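Local coordinates for protein alpha-fucosidase (Bifidobacterium bifidum, PDB 2EAB) that probably hydrolyses alpha-L-fucosidic linkages, as a 1,2-alpha-L-fucosidase of glycoside hydrolase family 95, this chain being its catalytic piece, with bound calcium, at residues 74-79 / 278-283. Numbering follows the deposited sequence.
Sequences FNEETL and IAAATD. With CA (calcium ion), chain C.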
ATOM      1  N   PHE A  74     -14.043 -10.009  12.470  1.00  7.60           N
ATOM      2  CA  PHE A  74     -14.041  -8.603  12.860  1.00  7.49           C
ATOM      3  C   PHE A  74     -12.651  -8.081  13.196  1.00  7.05           C
ATOM      4  O   PHE A  74     -11.862  -8.772  13.854  1.00  7.28           O
ATOM      5  CB  PHE A  74     -14.984  -8.396  14.054  1.00  8.11           C
ATOM      6  CG  PHE A  74     -15.201  -6.954  14.410  1.00  8.21           C
ATOM      7  CD1 PHE A  74     -16.154  -6.193  13.743  1.00  8.81           C
ATOM      8  CD2 PHE A  74     -14.435  -6.347  15.400  1.00  8.16           C
ATOM      9  CE1 PHE A  74     -16.350  -4.854  14.066  1.00  9.08           C
ATOM     10  CE2 PHE A  74     -14.622  -5.007  15.724  1.00  8.50           C
ATOM     11  CZ  PHE A  74     -15.584  -4.260  15.051  1.00  9.07           C
ATOM     12  N   ASN A  75     -12.380  -6.851  12.751  1.00  6.66           N
ATOM     13  CA  ASN A  75     -11.116  -6.166  12.996  1.00  6.37           C
ATOM     14  C   ASN A  75     -11.321  -4.715  13.391  1.00  6.50           C
ATOM     15  O   ASN A  75     -12.270  -4.057  12.942  1.00  6.79           O
ATOM     16  CB  ASN A  75     -10.259  -6.149  11.727  1.00  6.80           C
ATOM     17  CG  ASN A  75      -9.569  -7.465  11.458  1.00  6.49           C
ATOM     18  OD1 ASN A  75      -8.552  -7.791  12.082  1.00  7.62           O
ATOM     19  ND2 ASN A  75     -10.092  -8.213  10.513  1.00  5.33           N
ATOM     20  N   GLU A  76     -10.399  -4.210  14.202  1.00  6.36           N
ATOM     21  CA  GLU A  76     -10.208  -2.770  14.359  1.00  6.55           C
ATOM     22  C   GLU A  76      -8.710  -2.481  14.210  1.00  6.38           C
ATOM     23  O   GLU A  76      -7.868  -3.182  14.791  1.00  6.44           O
ATOM     24  CB  GLU A  76     -10.752  -2.267  15.700  1.00  7.12           C
ATOM     25  CG  GLU A  76     -11.101  -0.771  15.721  1.00  7.70           C
ATOM     26  CD  GLU A  76      -9.951   0.144  16.115  1.00  7.04           C
ATOM     27  OE1 GLU A  76     -10.133   1.386  16.020  1.00  7.49           O
ATOM     28  OE2 GLU A  76      -8.885  -0.366  16.527  1.00  7.05           O
ATOM     29  N   GLU A  77      -8.398  -1.432  13.452  1.00  6.14           N
ATOM     30  CA  GLU A  77      -7.037  -1.155  12.973  1.00  6.03           C
ATOM     31  C   GLU A  77      -5.983  -0.965  14.063  1.00  5.93           C
ATOM     32  O   GLU A  77      -4.795  -1.139  13.796  1.00  5.93           O
ATOM     33  CB  GLU A  77      -7.038   0.080  12.064  1.00  6.03           C
ATOM     34  CG  GLU A  77      -7.516   1.333  12.792  1.00  6.50           C
ATOM     35  CD  GLU A  77      -7.214   2.643  12.096  1.00  6.41           C
ATOM     36  OE1 GLU A  77      -7.774   3.657  12.567  1.00  6.77           O
ATOM     37  OE2 GLU A  77      -6.430   2.677  11.121  1.00  6.28           O
ATOM     38  N   THR A  78      -6.404  -0.577  15.265  1.00  5.95           N
ATOM     39  CA  THR A  78      -5.442  -0.273  16.325  1.00  6.02           C
ATOM     40  C   THR A  78      -5.230  -1.395  17.336  1.00  6.03           C
ATOM     41  O   THR A  78      -4.525  -1.191  18.327  1.00  6.24           O
ATOM     42  CB  THR A  78      -5.786   1.037  17.091  1.00  6.22           C
ATOM     43  OG1 THR A  78      -6.977   0.857  17.870  1.00  6.80           O
ATOM     44  CG2 THR A  78      -5.971   2.209  16.133  1.00  6.80           C
ATOM     45  N   LEU A  79      -5.811  -2.571  17.094  1.00  5.79           N
ATOM     46  CA  LEU A  79      -5.658  -3.681  18.037  1.00  6.06           C
ATOM     47  C   LEU A  79      -4.307  -4.346  17.815  1.00  5.75           C
ATOM     48  O   LEU A  79      -4.176  -5.342  17.102  1.00  5.98           O
ATOM     49  CB  LEU A  79      -6.817  -4.679  17.946  1.00  6.46           C
ATOM     50  CG  LEU A  79      -6.924  -5.593  19.176  1.00  6.73           C
ATOM     51  CD1 LEU A  79      -7.439  -4.827  20.397  1.00  7.05           C
ATOM     52  CD2 LEU A  79      -7.811  -6.780  18.893  1.00  7.43           C
ATOM     53  N   ILE A 278     -22.796  -1.746  15.148  1.00 10.02           N
ATOM     54  CA  ILE A 278     -21.605  -2.324  15.758  1.00  9.97           C
ATOM     55  C   ILE A 278     -20.488  -1.290  15.750  1.00  9.58           C
ATOM     56  O   ILE A 278     -20.157  -0.726  14.701  1.00  9.45           O
ATOM     57  CB  ILE A 278     -21.147  -3.595  15.000  1.00 10.27           C
ATOM     58  CG1 ILE A 278     -22.273  -4.639  14.963  1.00 10.50           C
ATOM     59  CG2 ILE A 278     -19.890  -4.177  15.640  1.00 10.91           C
ATOM     60  CD1 ILE A 278     -22.498  -5.255  13.594  1.00 12.45           C
ATOM     61  N   ALA A 279     -19.916  -1.035  16.922  1.00  9.06           N
ATOM     62  CA  ALA A 279     -18.776  -0.130  17.027  1.00  8.90           C
ATOM     63  C   ALA A 279     -17.696  -0.752  17.893  1.00  8.61           C
ATOM     64  O   ALA A 279     -17.974  -1.629  18.715  1.00  8.65           O
ATOM     65  CB  ALA A 279     -19.203   1.213  17.587  1.00  9.43           C
ATOM     66  N   ALA A 280     -16.460  -0.297  17.707  1.00  8.40           N
ATOM     67  CA  ALA A 280     -15.339  -0.777  18.498  1.00  8.40           C
ATOM     68  C   ALA A 280     -14.261   0.285  18.557  1.00  8.25           C
ATOM     69  O   ALA A 280     -14.141   1.115  17.649  1.00  8.34           O
ATOM     70  CB  ALA A 280     -14.783  -2.061  17.916  1.00  8.68           C
ATOM     71  N   ALA A 281     -13.477   0.255  19.628  1.00  7.92           N
ATOM     72  CA  ALA A 281     -12.360   1.172  19.800  1.00  7.87           C
ATOM     73  C   ALA A 281     -11.384   0.641  20.824  1.00  7.59           C
ATOM     74  O   ALA A 281     -11.721  -0.217  21.653  1.00  7.95           O
ATOM     75  CB  ALA A 281     -12.846   2.539  20.239  1.00  8.25           C
ATOM     76  N   THR A 282     -10.169   1.175  20.754  1.00  7.38           N
ATOM     77  CA  THR A 282      -9.169   0.999  21.789  1.00  7.14           C
ATOM     78  C   THR A 282      -8.753   2.380  22.281  1.00  7.21           C
ATOM     79  O   THR A 282      -9.179   3.402  21.724  1.00  7.32           O
ATOM     80  CB  THR A 282      -7.901   0.279  21.274  1.00  6.83           C
ATOM     81  OG1 THR A 282      -7.123   1.187  20.485  1.00  6.91           O
ATOM     82  CG2 THR A 282      -8.242  -0.962  20.455  1.00  7.14           C
ATOM     83  N   ASP A 283      -7.905   2.400  23.306  1.00  7.16           N
ATOM     84  CA  ASP A 283      -7.269   3.635  23.756  1.00  7.31           C
ATOM     85  C   ASP A 283      -5.900   3.879  23.101  1.00  6.83           C
ATOM     86  O   ASP A 283      -5.094   4.645  23.624  1.00  6.80           O
ATOM     87  CB  ASP A 283      -7.175   3.685  25.294  1.00  7.37           C
ATOM     88  CG  ASP A 283      -6.211   2.659  25.869  1.00  7.29           C
ATOM     89  OD1 ASP A 283      -5.974   1.615  25.230  1.00  7.36           O
ATOM     90  OD2 ASP A 283      -5.702   2.898  26.988  1.00  8.14           O
TER
HETATM   91 CA    CA C 899      -6.220   1.612   8.676  1.00  8.30          CA
HETATM   92  O   HOH W   1      -9.500   2.719  18.302  1.00  7.59           O
HETATM   93  O   HOH W   2     -12.694   2.366  15.619  1.00 10.60           O
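Strand 74-76 and strand 278-282 run in roughly the same direction, their axes 7.9 Å apart at closest approach and 43° askew, too far for backbone pairing. They belong to the two facing antiparallel sheets of the N-terminal beta-sandwich domain, so side chains and two waters join them. At the apolar end the Phe74 ring, with CG anti to the backbone N (chi1 -172°), reaches across and takes the methyl of Ala280 at its edge, CE2 to CB 3.7 Å, while CE1 also meets CG2 of Ile278. Trp139 packs edge-to-face with the same ring.

Polar groups take over around the type I turn from Glu76 to Leu79. The Glu76 chain bends at chi2 (-89°) and brings its carboxylate back to the turn. There OE2 accepts from Thr78 OG1 at 2.6 Å through its syn lone pair, and from Thr78 N, which comes in from above the carboxylate plane. OE1 faces two waters: one donates onward to Ala280 O, the other accepts from Thr282 N, stitching the carboxylate to the second strand. Replacing Glu76 by an alanine would probably leave Thr78 OG1 and N without their shared acceptor and the two waters without their common anchor. Beside this, CG2 of Thr282 packs against CD1 of Leu79 at 3.9 Å.

Next in the turn, Glu77 faces the other way and binds the calcium ion through OE2 at 2.7 Å; the carbonyl oxygens of Ser386 and Leu393 are also ligands, so the turn ties the sandwich to the catalytic domain. The one direct hydrogen bond between the two segments runs from Thr282 OG1 to Thr78 OG1, 2.6 Å long.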